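PDB 4XCV: NADP-dependent 2-hydroxyacid dehydrogenase from Rhizobium etli, which probably catalyses the NADPH-dependent reduction of 2-oxoacids to 2-hydroxyacids. Local coordinates for residues Asn165-Ser170 with Asp188-Lys193; Val141-Met146 with Thr194-Gly199; Leu215-Arg220 with Val248-Leu253; Ser257-Glu262 with Phe279-Asp284. All blocks are in the same frame, centred on the assembly; numbering follows the deposited sequence.

Interaction 1: residues Asn165-Ser170 with Asp188-Lys193. With NDP (NADPH dihydro-nicotinamide-adenine-dinucleotide phosphate), chain B.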
# COMPACT_ATOMS: atom_id res chain seq x y z
N ASN A 165 13.22 3.91 2.33
CA ASN A 165 14.56 4.01 1.72
C ASN A 165 14.60 2.86 0.71
O ASN A 165 14.14 1.78 1.02
CB ASN A 165 15.65 3.87 2.79
CG ASN A 165 17.01 4.12 2.23
OD1 ASN A 165 17.24 5.15 1.61
ND2 ASN A 165 17.90 3.19 2.41
N VAL A 166 15.08 3.12 -0.49
CA VAL A 166 15.12 2.11 -1.52
C VAL A 166 16.50 2.04 -2.13
O VAL A 166 17.10 3.06 -2.42
CB VAL A 166 14.07 2.40 -2.63
CG1 VAL A 166 14.07 1.29 -3.67
CG2 VAL A 166 12.67 2.60 -2.03
N ILE A 167 16.97 0.82 -2.35
CA ILE A 167 18.21 0.56 -3.08
C ILE A 167 17.89 -0.46 -4.16
O ILE A 167 16.88 -1.16 -4.08
CB ILE A 167 19.36 0.11 -2.16
CG1 ILE A 167 19.04 -1.20 -1.45
CG2 ILE A 167 19.64 1.21 -1.16
CD1 ILE A 167 20.15 -1.75 -0.55
N GLY A 168 18.74 -0.55 -5.20
CA GLY A 168 18.49 -1.49 -6.28
C GLY A 168 19.70 -2.25 -6.73
O GLY A 168 20.85 -1.84 -6.53
N TRP A 169 19.42 -3.39 -7.35
CA TRP A 169 20.44 -4.28 -7.83
C TRP A 169 20.00 -4.80 -9.21
O TRP A 169 18.86 -5.17 -9.41
CB TRP A 169 20.61 -5.43 -6.84
CG TRP A 169 21.62 -6.49 -7.22
CD1 TRP A 169 22.97 -6.43 -6.98
CD2 TRP A 169 21.39 -7.76 -7.83
NE1 TRP A 169 23.57 -7.61 -7.38
CE2 TRP A 169 22.62 -8.43 -7.90
CE3 TRP A 169 20.26 -8.43 -8.29
CZ2 TRP A 169 22.75 -9.73 -8.41
CZ3 TRP A 169 20.40 -9.71 -8.76
CH2 TRP A 169 21.61 -10.35 -8.83
N SER A 170 20.94 -4.80 -10.14
CA SER A 170 20.69 -5.32 -11.50
C SER A 170 21.98 -5.76 -12.10
O SER A 170 23.04 -5.56 -11.53
CB SER A 170 19.98 -4.28 -12.35
OG SER A 170 20.65 -3.05 -12.40
N ASP A 188 26.43 -9.20 -2.36
CA ASP A 188 26.53 -9.38 -0.91
C ASP A 188 26.40 -8.06 -0.14
O ASP A 188 25.73 -7.96 0.92
CB ASP A 188 27.82 -10.10 -0.49
CG ASP A 188 27.87 -11.55 -0.94
OD1 ASP A 188 26.88 -12.05 -1.50
OD2 ASP A 188 28.94 -12.18 -0.74
N ARG A 189 27.01 -7.00 -0.66
CA ARG A 189 26.88 -5.70 -0.05
C ARG A 189 25.44 -5.21 -0.07
O ARG A 189 24.95 -4.61 0.89
CB ARG A 189 27.77 -4.73 -0.82
CG ARG A 189 27.73 -3.36 -0.29
CD ARG A 189 28.67 -2.51 -1.10
NE ARG A 189 28.51 -1.16 -0.67
CZ ARG A 189 29.10 -0.14 -1.23
NH1 ARG A 189 29.91 -0.33 -2.26
NH2 ARG A 189 28.85 1.07 -0.75
N PHE A 190 24.78 -5.40 -1.20
CA PHE A 190 23.40 -4.98 -1.37
C PHE A 190 22.52 -5.75 -0.40
O PHE A 190 21.70 -5.15 0.27
CB PHE A 190 22.98 -5.23 -2.83
CG PHE A 190 21.50 -5.26 -3.08
CD1 PHE A 190 20.78 -4.10 -3.39
CD2 PHE A 190 20.79 -6.47 -3.03
CE1 PHE A 190 19.41 -4.20 -3.65
CE2 PHE A 190 19.44 -6.53 -3.29
CZ PHE A 190 18.76 -5.39 -3.59
N LEU A 191 22.72 -7.07 -0.29
CA LEU A 191 21.87 -7.84 0.64
C LEU A 191 22.02 -7.40 2.10
O LEU A 191 21.05 -7.28 2.85
CB LEU A 191 22.19 -9.34 0.55
CG LEU A 191 21.80 -10.02 -0.76
CD1 LEU A 191 22.39 -11.42 -0.81
CD2 LEU A 191 20.31 -10.07 -0.92
N ALA A 192 23.26 -7.08 2.47
CA ALA A 192 23.53 -6.65 3.84
C ALA A 192 22.88 -5.35 4.25
O ALA A 192 22.71 -5.10 5.46
CB ALA A 192 25.04 -6.54 4.03
N LYS A 193 22.49 -4.55 3.27
CA LYS A 193 21.77 -3.29 3.48
C LYS A 193 20.26 -3.42 3.40
O LYS A 193 19.57 -2.43 3.62
CB LYS A 193 22.19 -2.26 2.39
CG LYS A 193 23.62 -1.80 2.43
CD LYS A 193 24.05 -1.00 1.19
CE LYS A 193 23.25 0.28 0.98
NZ LYS A 193 23.69 1.40 1.84
PA NDP B . 13.10 -6.56 -17.64
O1A NDP B . 12.62 -5.21 -18.05
O2A NDP B . 13.73 -7.50 -18.65
O5B NDP B . 14.11 -6.34 -16.41
C5B NDP B . 14.84 -7.46 -15.90
C4B NDP B . 15.76 -6.93 -14.83
O4B NDP B . 16.40 -8.05 -14.22
C3B NDP B . 16.83 -6.02 -15.38
O3B NDP B . 17.10 -4.95 -14.45
C2B NDP B . 17.99 -6.97 -15.47
O2B NDP B . 19.30 -6.35 -15.38
C1B NDP B . 17.78 -7.82 -14.22
N9A NDP B . 18.50 -9.10 -14.26
C8A NDP B . 18.32 -10.06 -15.18
N7A NDP B . 19.24 -11.06 -14.97
C5A NDP B . 20.01 -10.65 -13.91
C6A NDP B . 21.13 -11.18 -13.28
N6A NDP B . 21.62 -12.37 -13.62
N1A NDP B . 21.67 -10.48 -12.27
C2A NDP B . 21.16 -9.29 -11.90
N3A NDP B . 20.09 -8.71 -12.47
C4A NDP B . 19.54 -9.43 -13.47
O3 NDP B . 11.90 -7.39 -16.95
PN NDP B . 10.55 -6.85 -16.25
O1N NDP B . 10.97 -5.86 -15.22
O2N NDP B . 9.59 -6.39 -17.24
O5D NDP B . 9.99 -8.19 -15.63
C5D NDP B . 10.78 -8.96 -14.72
C4D NDP B . 10.14 -10.36 -14.65
O4D NDP B . 8.91 -10.29 -13.94
C3D NDP B . 9.76 -10.97 -15.97
O3D NDP B . 10.88 -11.61 -16.59
C2D NDP B . 8.65 -11.95 -15.61
O2D NDP B . 9.22 -13.26 -15.41
C1D NDP B . 8.16 -11.46 -14.27
N1N NDP B . 6.75 -11.08 -14.21
C2N NDP B . 5.92 -11.61 -13.25
C3N NDP B . 4.60 -11.35 -13.24
C7N NDP B . 3.72 -11.85 -12.22
O7N NDP B . 2.49 -11.87 -12.49
N7N NDP B . 4.13 -12.26 -11.03
C4N NDP B . 4.01 -10.42 -14.23
C5N NDP B . 4.99 -9.90 -15.17
C6N NDP B . 6.26 -10.22 -15.20
P2B NDP B . 19.74 -5.24 -16.48
O1X NDP B . 21.20 -5.02 -16.25
O2X NDP B . 19.42 -5.85 -17.83
O3X NDP B . 18.88 -4.05 -16.26
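Trp169 lays its CB on the ring of Phe190, 3.5 Å from the ring centroid and only 7° off the normal, where strand 165-169 of the Rossmann-type coenzyme domain is covered by helix 187-192. The helix runs nearly antiparallel to the strand, and Phe190 reaches down from it with CG anti to its backbone N (chi1 162°). At CE1 the ring also meets Ile167 CG1 at 3.7 Å and the carbonyl carbon of Gly168. Ile167, branched and apolar, stands two residues before Trp169 and so on the same side of the strand: its CD1 packs against Lys193 CB at 3.6 Å, while the lysine's amino group goes on to a salt bridge with Glu180. The indole of Trp169 leads away from the helix, its NE1 bonded to the carbonyl of Ala184, its plane inclined at 32° to that of Phe190. A leucine in place of Trp169 could still touch Phe190 but would probably leave the adenine without its flat neighbour and the Ala184 carbonyl without its N-H donor. The adenine brings its C2A edge over one face of the indole, with NDP C2A 3.3 Å from Trp169 CZ3.

Interaction 2: residues Val141-Met146 with Thr194-Gly199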
# COMPACT_ATOMS: atom_id res chain seq x y z
N VAL A 141 13.25 1.84 6.98
CA VAL A 141 13.34 0.51 6.42
C VAL A 141 13.86 0.60 5.00
O VAL A 141 13.40 1.45 4.20
CB VAL A 141 11.95 -0.15 6.45
CG1 VAL A 141 11.96 -1.48 5.69
CG2 VAL A 141 11.50 -0.32 7.89
N THR A 142 14.83 -0.23 4.67
CA THR A 142 15.35 -0.26 3.29
C THR A 142 14.76 -1.42 2.52
O THR A 142 14.89 -2.60 2.89
CB THR A 142 16.85 -0.39 3.28
OG1 THR A 142 17.42 0.77 3.92
CG2 THR A 142 17.45 -0.51 1.87
N VAL A 143 14.09 -1.06 1.44
CA VAL A 143 13.64 -2.04 0.44
C VAL A 143 14.70 -2.15 -0.65
O VAL A 143 15.11 -1.15 -1.25
CB VAL A 143 12.28 -1.65 -0.18
CG1 VAL A 143 11.84 -2.75 -1.11
CG2 VAL A 143 11.23 -1.39 0.89
N GLY A 144 15.20 -3.38 -0.84
CA GLY A 144 16.16 -3.69 -1.89
C GLY A 144 15.47 -4.37 -3.04
O GLY A 144 14.99 -5.50 -2.89
N VAL A 145 15.39 -3.67 -4.18
CA VAL A 145 14.71 -4.20 -5.36
C VAL A 145 15.73 -4.89 -6.26
O VAL A 145 16.69 -4.27 -6.72
CB VAL A 145 13.95 -3.09 -6.09
CG1 VAL A 145 13.22 -3.66 -7.28
CG2 VAL A 145 12.96 -2.43 -5.13
N MET A 146 15.49 -6.16 -6.54
CA MET A 146 16.35 -6.98 -7.40
C MET A 146 15.66 -7.09 -8.74
O MET A 146 14.61 -7.74 -8.89
CB MET A 146 16.64 -8.35 -6.80
CG MET A 146 17.32 -8.21 -5.45
SD MET A 146 17.81 -9.78 -4.67
CE MET A 146 19.36 -10.08 -5.39
N THR A 194 19.77 -4.58 3.02
CA THR A 194 18.35 -4.78 2.68
C THR A 194 17.55 -5.37 3.85
O THR A 194 17.90 -6.42 4.36
CB THR A 194 18.23 -5.67 1.44
OG1 THR A 194 18.84 -5.02 0.34
CG2 THR A 194 16.80 -5.94 1.10
N ASP A 195 16.47 -4.68 4.20
CA ASP A 195 15.47 -5.17 5.18
C ASP A 195 14.33 -5.95 4.50
O ASP A 195 13.86 -6.94 5.04
CB ASP A 195 14.89 -4.01 5.96
CG ASP A 195 15.93 -3.25 6.74
OD1 ASP A 195 16.69 -3.88 7.53
OD2 ASP A 195 15.97 -2.00 6.59
N ILE A 196 13.84 -5.43 3.38
CA ILE A 196 12.80 -6.12 2.59
C ILE A 196 13.34 -6.30 1.19
O ILE A 196 13.62 -5.34 0.49
CB ILE A 196 11.47 -5.30 2.56
CG1 ILE A 196 10.95 -4.95 3.96
CG2 ILE A 196 10.46 -6.04 1.69
CD1 ILE A 196 9.68 -4.11 3.89
N LEU A 197 13.54 -7.57 0.80
CA LEU A 197 14.02 -7.90 -0.53
C LEU A 197 12.81 -8.03 -1.44
O LEU A 197 11.93 -8.82 -1.12
CB LEU A 197 14.81 -9.20 -0.49
CG LEU A 197 15.50 -9.68 -1.79
CD1 LEU A 197 16.46 -10.83 -1.42
CD2 LEU A 197 14.54 -10.08 -2.92
N VAL A 198 12.77 -7.29 -2.55
CA VAL A 198 11.73 -7.42 -3.57
C VAL A 198 12.32 -8.01 -4.85
O VAL A 198 13.15 -7.37 -5.48
CB VAL A 198 11.04 -6.06 -3.83
CG1 VAL A 198 10.11 -6.10 -5.06
CG2 VAL A 198 10.29 -5.61 -2.59
N GLY A 199 11.86 -9.20 -5.19
CA GLY A 199 12.36 -9.91 -6.39
C GLY A 199 11.51 -9.66 -7.61
O GLY A 199 10.34 -10.08 -7.64
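Thr142 O accepts two backbone N-H groups from the other segment, Asp195 N at 2.9 Å and Ile196 N at 3.1 Å, and so ties the start of strand 142-146 to that of strand 196-199. These are neighbouring parallel strands in the middle of the Rossmann-type sheet. From there the pairing is regular: Gly144 N donates to Ile196 O, Val198 N to Gly144 O, and Met146 N to Val198 O in an almost straight bond of 2.8 Å (178°).

At the entry to the pair Asp195 also answers with its side chain. OD2 takes the N-H of Thr142 at 2.8 Å through its anti lone pair, and the same oxygen forms a salt bridge with Arg220, a positive charge that probably helps this buried carboxylate to stay ionised. An asparagine in its place would probably weaken this junction, leaving Arg220 without its countercharge.

The faces of the sheet differ. On one, beta-branched residues suit the extended backbone: Val143 CG1, anti to its backbone N (chi1 -175°), leans across to Val198 CG2 at 3.6 Å, and Val141 CG1 meets Ile196 CD1; helix 100-116 covers Ile196 and Val198. On the other, the flexible chain of Met146, bent at its last torsion (chi3 85°), brings SD against Leu197. Gly144 suits its place on this face because a CB would collide with Thr194 OG1, which is hydrogen-bonded to Phe190 O, and Thr194 CG2 lies 3.6 Å from Gly144 N.

Interaction 3: residues Leu215-Arg220 with Val248-Leu253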
# COMPACT_ATOMS: atom_id res chain seq x y z
N LEU A 215 21.52 -16.94 0.60
CA LEU A 215 21.12 -15.57 0.32
C LEU A 215 20.35 -14.97 1.50
O LEU A 215 20.58 -13.84 1.91
CB LEU A 215 20.31 -15.52 -0.97
CG LEU A 215 19.83 -14.14 -1.41
CD1 LEU A 215 19.88 -14.02 -2.92
CD2 LEU A 215 18.46 -13.81 -0.88
N PHE A 216 19.40 -15.72 2.07
CA PHE A 216 18.58 -15.17 3.15
C PHE A 216 19.40 -14.81 4.38
O PHE A 216 19.12 -13.82 5.05
CB PHE A 216 17.46 -16.13 3.56
CG PHE A 216 16.51 -16.50 2.43
CD1 PHE A 216 16.08 -15.56 1.52
CD2 PHE A 216 16.07 -17.79 2.30
CE1 PHE A 216 15.23 -15.93 0.49
CE2 PHE A 216 15.24 -18.17 1.28
CZ PHE A 216 14.81 -17.22 0.37
N LYS A 217 20.44 -15.61 4.62
CA LYS A 217 21.35 -15.33 5.75
C LYS A 217 22.20 -14.09 5.55
O LYS A 217 22.86 -13.66 6.52
CB LYS A 217 22.23 -16.55 6.04
CG LYS A 217 21.49 -17.72 6.68
CD LYS A 217 22.36 -18.94 6.72
CE LYS A 217 21.55 -20.20 6.89
NZ LYS A 217 20.51 -20.12 7.94
N LYS A 218 22.23 -13.53 4.33
CA LYS A 218 22.99 -12.29 4.05
C LYS A 218 22.16 -11.01 4.20
O LYS A 218 22.72 -9.92 4.25
CB LYS A 218 23.58 -12.37 2.66
CG LYS A 218 24.73 -13.37 2.60
CD LYS A 218 25.24 -13.45 1.18
CE LYS A 218 26.36 -14.45 0.99
NZ LYS A 218 26.40 -14.72 -0.48
N LEU A 219 20.85 -11.13 4.33
CA LEU A 219 20.00 -9.95 4.50
C LEU A 219 20.25 -9.30 5.83
O LEU A 219 20.76 -9.93 6.78
CB LEU A 219 18.53 -10.36 4.38
CG LEU A 219 18.11 -10.72 2.96
CD1 LEU A 219 16.73 -11.40 2.94
CD2 LEU A 219 18.11 -9.51 2.05
N ARG A 220 19.89 -8.03 5.93
CA ARG A 220 20.19 -7.27 7.12
C ARG A 220 19.50 -7.89 8.37
O ARG A 220 18.27 -8.07 8.35
CB ARG A 220 19.84 -5.80 6.95
CG ARG A 220 20.21 -5.00 8.18
CD ARG A 220 20.57 -3.57 7.92
NE ARG A 220 19.48 -2.78 7.38
CZ ARG A 220 19.62 -1.54 6.94
NH1 ARG A 220 20.83 -0.97 6.98
NH2 ARG A 220 18.59 -0.87 6.45
N VAL A 248 12.03 -18.95 7.68
CA VAL A 248 10.98 -18.36 8.52
C VAL A 248 10.89 -19.08 9.85
O VAL A 248 10.79 -18.45 10.89
CB VAL A 248 9.61 -18.36 7.80
CG1 VAL A 248 8.52 -17.91 8.75
CG2 VAL A 248 9.66 -17.43 6.61
N ARG A 249 10.95 -20.40 9.86
CA ARG A 249 10.85 -21.13 11.11
C ARG A 249 12.01 -20.81 12.03
O ARG A 249 11.83 -20.78 13.26
CB ARG A 249 10.82 -22.62 10.83
CG ARG A 249 9.54 -23.08 10.20
CD ARG A 249 9.67 -24.53 9.79
NE ARG A 249 10.11 -25.41 10.86
CZ ARG A 249 9.31 -26.02 11.75
NH1 ARG A 249 8.01 -25.78 11.77
NH2 ARG A 249 9.84 -26.83 12.64
N GLU A 250 13.21 -20.65 11.50
CA GLU A 250 14.32 -20.39 12.36
C GLU A 250 14.55 -18.93 12.70
O GLU A 250 15.41 -18.60 13.53
CB GLU A 250 15.57 -21.15 11.92
CG GLU A 250 16.31 -20.77 10.68
CD GLU A 250 17.39 -21.83 10.43
OE1 GLU A 250 17.13 -22.81 9.70
OE2 GLU A 250 18.47 -21.74 11.04
N GLY A 251 13.78 -18.05 12.07
CA GLY A 251 13.86 -16.62 12.36
C GLY A 251 14.86 -15.88 11.50
O GLY A 251 15.10 -14.68 11.73
N THR A 252 15.47 -16.53 10.53
CA THR A 252 16.31 -15.82 9.54
C THR A 252 15.46 -14.81 8.73
O THR A 252 15.89 -13.68 8.49
CB THR A 252 17.04 -16.81 8.65
OG1 THR A 252 17.89 -17.65 9.46
CG2 THR A 252 17.91 -16.10 7.59
N LEU A 253 14.26 -15.24 8.33
CA LEU A 253 13.30 -14.34 7.71
C LEU A 253 12.20 -14.09 8.70
O LEU A 253 11.71 -15.02 9.37
CB LEU A 253 12.70 -14.94 6.45
CG LEU A 253 13.64 -15.07 5.25
CD1 LEU A 253 12.93 -15.80 4.12
CD2 LEU A 253 14.13 -13.73 4.76
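Phe216 and Leu253 make the main apolar meeting between the end of helix 213-216 and the chain that leaves helix 241-250. Leu253 CD1 stands over the centre of the Phe216 ring, 4.0 Å from the centroid and 9° off the normal, a CH-pi contact that a branched aliphatic side chain makes well because one methyl can be set squarely on the face. Phe216 CG lies beside its backbone N (chi1 -59°), which directs the ring toward Leu253. The backbone carbonyl of Phe216 is approached by a methyl as well, with Thr252 CG2 3.6 Å from Phe216 O.

Lys217 follows at the exposed border. Its CG passes 4.0 Å from Thr252 CG2, and a bend at the last torsion (chi4 -46°) brings the ammonium end back toward the other segment. NZ comes to 4.0 Å from Glu250 OE2, too far for a salt bridge, so the opposite charges probably attract only loosely.

The chain turns through a type I beta turn from Phe216 to Leu219, and Lys218 points away, its amino group paired with Asp188 and Glu214. Leu219 then returns to the contact, its CD1 touching Leu253 CD2 at 3.9 Å, so that the two methyls of Leu253 serve different partners.

Across from this turn, helix 241-250 ends in a Schellman motif at Gly251, whose positive phi suits glycine. The contact thus joins two helix ends within the Rossmann-type domain, where helix 241-250 gives way to strand 255-258.

Interaction 4: residues Ser257-Glu262 with Phe279-Asp284. With NDP (NADPH dihydro-nicotinamide-adenine-dinucleotide phosphate), chain B.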
# COMPACT_ATOMS: atom_id res chain seq x y z
N SER A 257 6.34 -12.51 1.22
CA SER A 257 5.19 -12.40 0.35
C SER A 257 5.55 -13.00 -0.97
O SER A 257 6.56 -12.63 -1.58
CB SER A 257 4.78 -10.94 0.12
OG SER A 257 4.34 -10.36 1.33
N LEU A 258 4.71 -13.92 -1.46
CA LEU A 258 5.01 -14.67 -2.66
C LEU A 258 3.84 -14.70 -3.60
O LEU A 258 2.75 -15.08 -3.19
CB LEU A 258 5.39 -16.11 -2.29
CG LEU A 258 6.56 -16.27 -1.32
CD1 LEU A 258 6.67 -17.69 -0.79
CD2 LEU A 258 7.90 -15.87 -1.91
N ASP A 259 4.07 -14.31 -4.85
CA ASP A 259 3.07 -14.46 -5.90
C ASP A 259 3.38 -15.58 -6.86
O ASP A 259 2.54 -15.94 -7.70
CB ASP A 259 2.99 -13.18 -6.75
CG ASP A 259 1.83 -13.17 -7.70
OD1 ASP A 259 0.65 -13.27 -7.28
OD2 ASP A 259 2.05 -12.99 -8.93
N VAL A 260 4.60 -16.12 -6.77
CA VAL A 260 5.09 -17.13 -7.71
C VAL A 260 5.74 -18.26 -6.97
O VAL A 260 6.26 -18.04 -5.90
CB VAL A 260 6.06 -16.49 -8.75
CG1 VAL A 260 5.33 -15.48 -9.60
CG2 VAL A 260 7.24 -15.82 -8.04
N PHE A 261 5.71 -19.46 -7.58
CA PHE A 261 6.12 -20.68 -6.89
C PHE A 261 6.84 -21.60 -7.83
O PHE A 261 6.62 -21.57 -9.03
CB PHE A 261 4.88 -21.36 -6.24
CG PHE A 261 4.15 -20.43 -5.34
CD1 PHE A 261 3.18 -19.59 -5.84
CD2 PHE A 261 4.56 -20.25 -4.02
CE1 PHE A 261 2.61 -18.61 -5.03
CE2 PHE A 261 3.98 -19.29 -3.23
CZ PHE A 261 3.02 -18.48 -3.72
N GLU A 262 7.68 -22.48 -7.28
CA GLU A 262 8.45 -23.41 -8.09
C GLU A 262 7.55 -24.30 -8.94
O GLU A 262 7.90 -24.62 -10.06
CB GLU A 262 9.33 -24.29 -7.18
CG GLU A 262 10.40 -23.54 -6.37
CD GLU A 262 11.30 -24.51 -5.64
OE1 GLU A 262 12.03 -25.27 -6.31
OE2 GLU A 262 11.20 -24.55 -4.39
N PHE A 279 2.48 -14.21 3.22
CA PHE A 279 1.35 -13.86 2.39
C PHE A 279 1.53 -14.50 1.05
O PHE A 279 2.57 -14.38 0.41
CB PHE A 279 1.27 -12.33 2.22
CG PHE A 279 1.05 -11.58 3.49
CD1 PHE A 279 2.11 -11.22 4.27
CD2 PHE A 279 -0.21 -11.18 3.89
CE1 PHE A 279 1.91 -10.52 5.44
CE2 PHE A 279 -0.41 -10.44 5.06
CZ PHE A 279 0.66 -10.11 5.83
N ILE A 280 0.47 -15.22 0.62
CA ILE A 280 0.48 -15.93 -0.68
C ILE A 280 -0.57 -15.31 -1.55
O ILE A 280 -1.72 -15.17 -1.16
CB ILE A 280 0.15 -17.39 -0.50
CG1 ILE A 280 1.39 -18.09 0.03
CG2 ILE A 280 -0.31 -18.02 -1.82
CD1 ILE A 280 1.10 -19.50 0.45
N THR A 281 -0.19 -14.97 -2.77
CA THR A 281 -1.16 -14.69 -3.82
C THR A 281 -0.91 -15.68 -4.94
O THR A 281 0.24 -16.08 -5.23
CB THR A 281 -1.18 -13.22 -4.32
OG1 THR A 281 0.14 -12.84 -4.71
CG2 THR A 281 -1.66 -12.29 -3.29
N PRO A 282 -1.98 -16.15 -5.61
CA PRO A 282 -1.87 -17.30 -6.51
C PRO A 282 -1.50 -16.84 -7.93
O PRO A 282 -2.24 -17.06 -8.88
CB PRO A 282 -3.29 -17.91 -6.46
CG PRO A 282 -4.15 -16.67 -6.29
CD PRO A 282 -3.40 -15.82 -5.32
N HIS A 283 -0.33 -16.25 -8.08
CA HIS A 283 0.09 -15.74 -9.36
C HIS A 283 -0.98 -14.87 -9.99
O HIS A 283 -1.30 -15.03 -11.15
CB HIS A 283 0.59 -16.88 -10.27
CG HIS A 283 1.56 -16.42 -11.32
ND1 HIS A 283 2.50 -17.24 -11.91
CD2 HIS A 283 1.77 -15.19 -11.87
CE1 HIS A 283 3.20 -16.56 -12.80
NE2 HIS A 283 2.76 -15.31 -12.80
N ASP A 284 -1.51 -13.93 -9.19
CA ASP A 284 -2.50 -12.97 -9.68
C ASP A 284 -2.06 -11.53 -9.38
O ASP A 284 -2.88 -10.61 -9.51
CB ASP A 284 -3.91 -13.30 -9.21
CG ASP A 284 -4.14 -13.11 -7.72
OD1 ASP A 284 -3.18 -12.64 -7.03
OD2 ASP A 284 -5.29 -13.33 -7.24
PA NDP B . 13.10 -6.56 -17.64
O1A NDP B . 12.62 -5.21 -18.05
O2A NDP B . 13.73 -7.50 -18.65
O5B NDP B . 14.11 -6.34 -16.41
C5B NDP B . 14.84 -7.46 -15.90
C4B NDP B . 15.76 -6.93 -14.83
O4B NDP B . 16.40 -8.05 -14.22
C3B NDP B . 16.83 -6.02 -15.38
O3B NDP B . 17.10 -4.95 -14.45
C2B NDP B . 17.99 -6.97 -15.47
O2B NDP B . 19.30 -6.35 -15.38
C1B NDP B . 17.78 -7.82 -14.22
N9A NDP B . 18.50 -9.10 -14.26
C8A NDP B . 18.32 -10.06 -15.18
N7A NDP B . 19.24 -11.06 -14.97
C5A NDP B . 20.01 -10.65 -13.91
C6A NDP B . 21.13 -11.18 -13.28
N6A NDP B . 21.62 -12.37 -13.62
N1A NDP B . 21.67 -10.48 -12.27
C2A NDP B . 21.16 -9.29 -11.90
N3A NDP B . 20.09 -8.71 -12.47
C4A NDP B . 19.54 -9.43 -13.47
O3 NDP B . 11.90 -7.39 -16.95
PN NDP B . 10.55 -6.85 -16.25
O1N NDP B . 10.97 -5.86 -15.22
O2N NDP B . 9.59 -6.39 -17.24
O5D NDP B . 9.99 -8.19 -15.63
C5D NDP B . 10.78 -8.96 -14.72
C4D NDP B . 10.14 -10.36 -14.65
O4D NDP B . 8.91 -10.29 -13.94
C3D NDP B . 9.76 -10.97 -15.97
O3D NDP B . 10.88 -11.61 -16.59
C2D NDP B . 8.65 -11.95 -15.61
O2D NDP B . 9.22 -13.26 -15.41
C1D NDP B . 8.16 -11.46 -14.27
N1N NDP B . 6.75 -11.08 -14.21
C2N NDP B . 5.92 -11.61 -13.25
C3N NDP B . 4.60 -11.35 -13.24
C7N NDP B . 3.72 -11.85 -12.22
O7N NDP B . 2.49 -11.87 -12.49
N7N NDP B . 4.13 -12.26 -11.03
C4N NDP B . 4.01 -10.42 -14.23
C5N NDP B . 4.99 -9.90 -15.17
C6N NDP B . 6.26 -10.22 -15.20
P2B NDP B . 19.74 -5.24 -16.48
O1X NDP B . 21.20 -5.02 -16.25
O2X NDP B . 19.42 -5.85 -17.83
O3X NDP B . 18.88 -4.05 -16.26
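The His283 imidazole carries Val260 CG1 over the centre of one face, 4.0 Å from the ring centroid, and has the carboxamide oxygen O7N of NADPH at its edge, near the ring plane. Its ND1 is bonded to Glu264, which probably fixes the turn of the ring. The Phe261 ring is met differently: Thr281 O lies at its edge, in plane, 3.5 Å from Phe261 CE1, and Ile280 CG2 packs against CZ at a slant. The Phe279 ring approaches Ser257 OG obliquely; that hydroxyl is held by Gln110 and His114.

Asp259 joins the two segments on the coenzyme side. With CG anti to its backbone N (chi1 -171°), its OD1 accepts Thr281 OG1 at 2.7 Å on the anti side and Asp284 N at 3.0 Å on the syn side, both somewhat out of the carboxylate plane and the Asp284 bond bent. OD2 receives the carboxamide N7N of NADPH at 3.0 Å, nearly straight at 171°. A short carboxylate suits this place because its two oxygens can serve protein and coenzyme at once. Asp284 turns its own carboxylate to His121 and Leu133 of the second subunit.

Leading up to the site the strands pair in parallel, Leu258 N donating to Phe279 O and Thr281 N to Leu258 O. Here the last two strands of the Rossmann-type sheet end in loops at the nicotinamide site, the coenzyme lying as usual at the C-terminal edge of the parallel sheet.

How the interactions relate
Interactions 1, 2 and 4 are buried and belong to one seven-stranded parallel sheet; interaction 3, between two helix ends, is only partly buried. Interaction 1 is nested in the chain loop closed by interaction 2, and the two touch through neighbouring strands 165-169 and 142-146. Interaction 3 is tied to interactions 1 and 2 by one salt bridge each. Backbone bonds dominate interaction 2, whereas interactions 1 and 3 rest on apolar and ring contacts without a hydrogen bond across them. Interactions 1 and 4, with centres about 23 Å apart, meet opposite ends of NADPH: an indole against adenine, a carboxylate for the carboxamide. Interaction 4 alone also meets the second subunit.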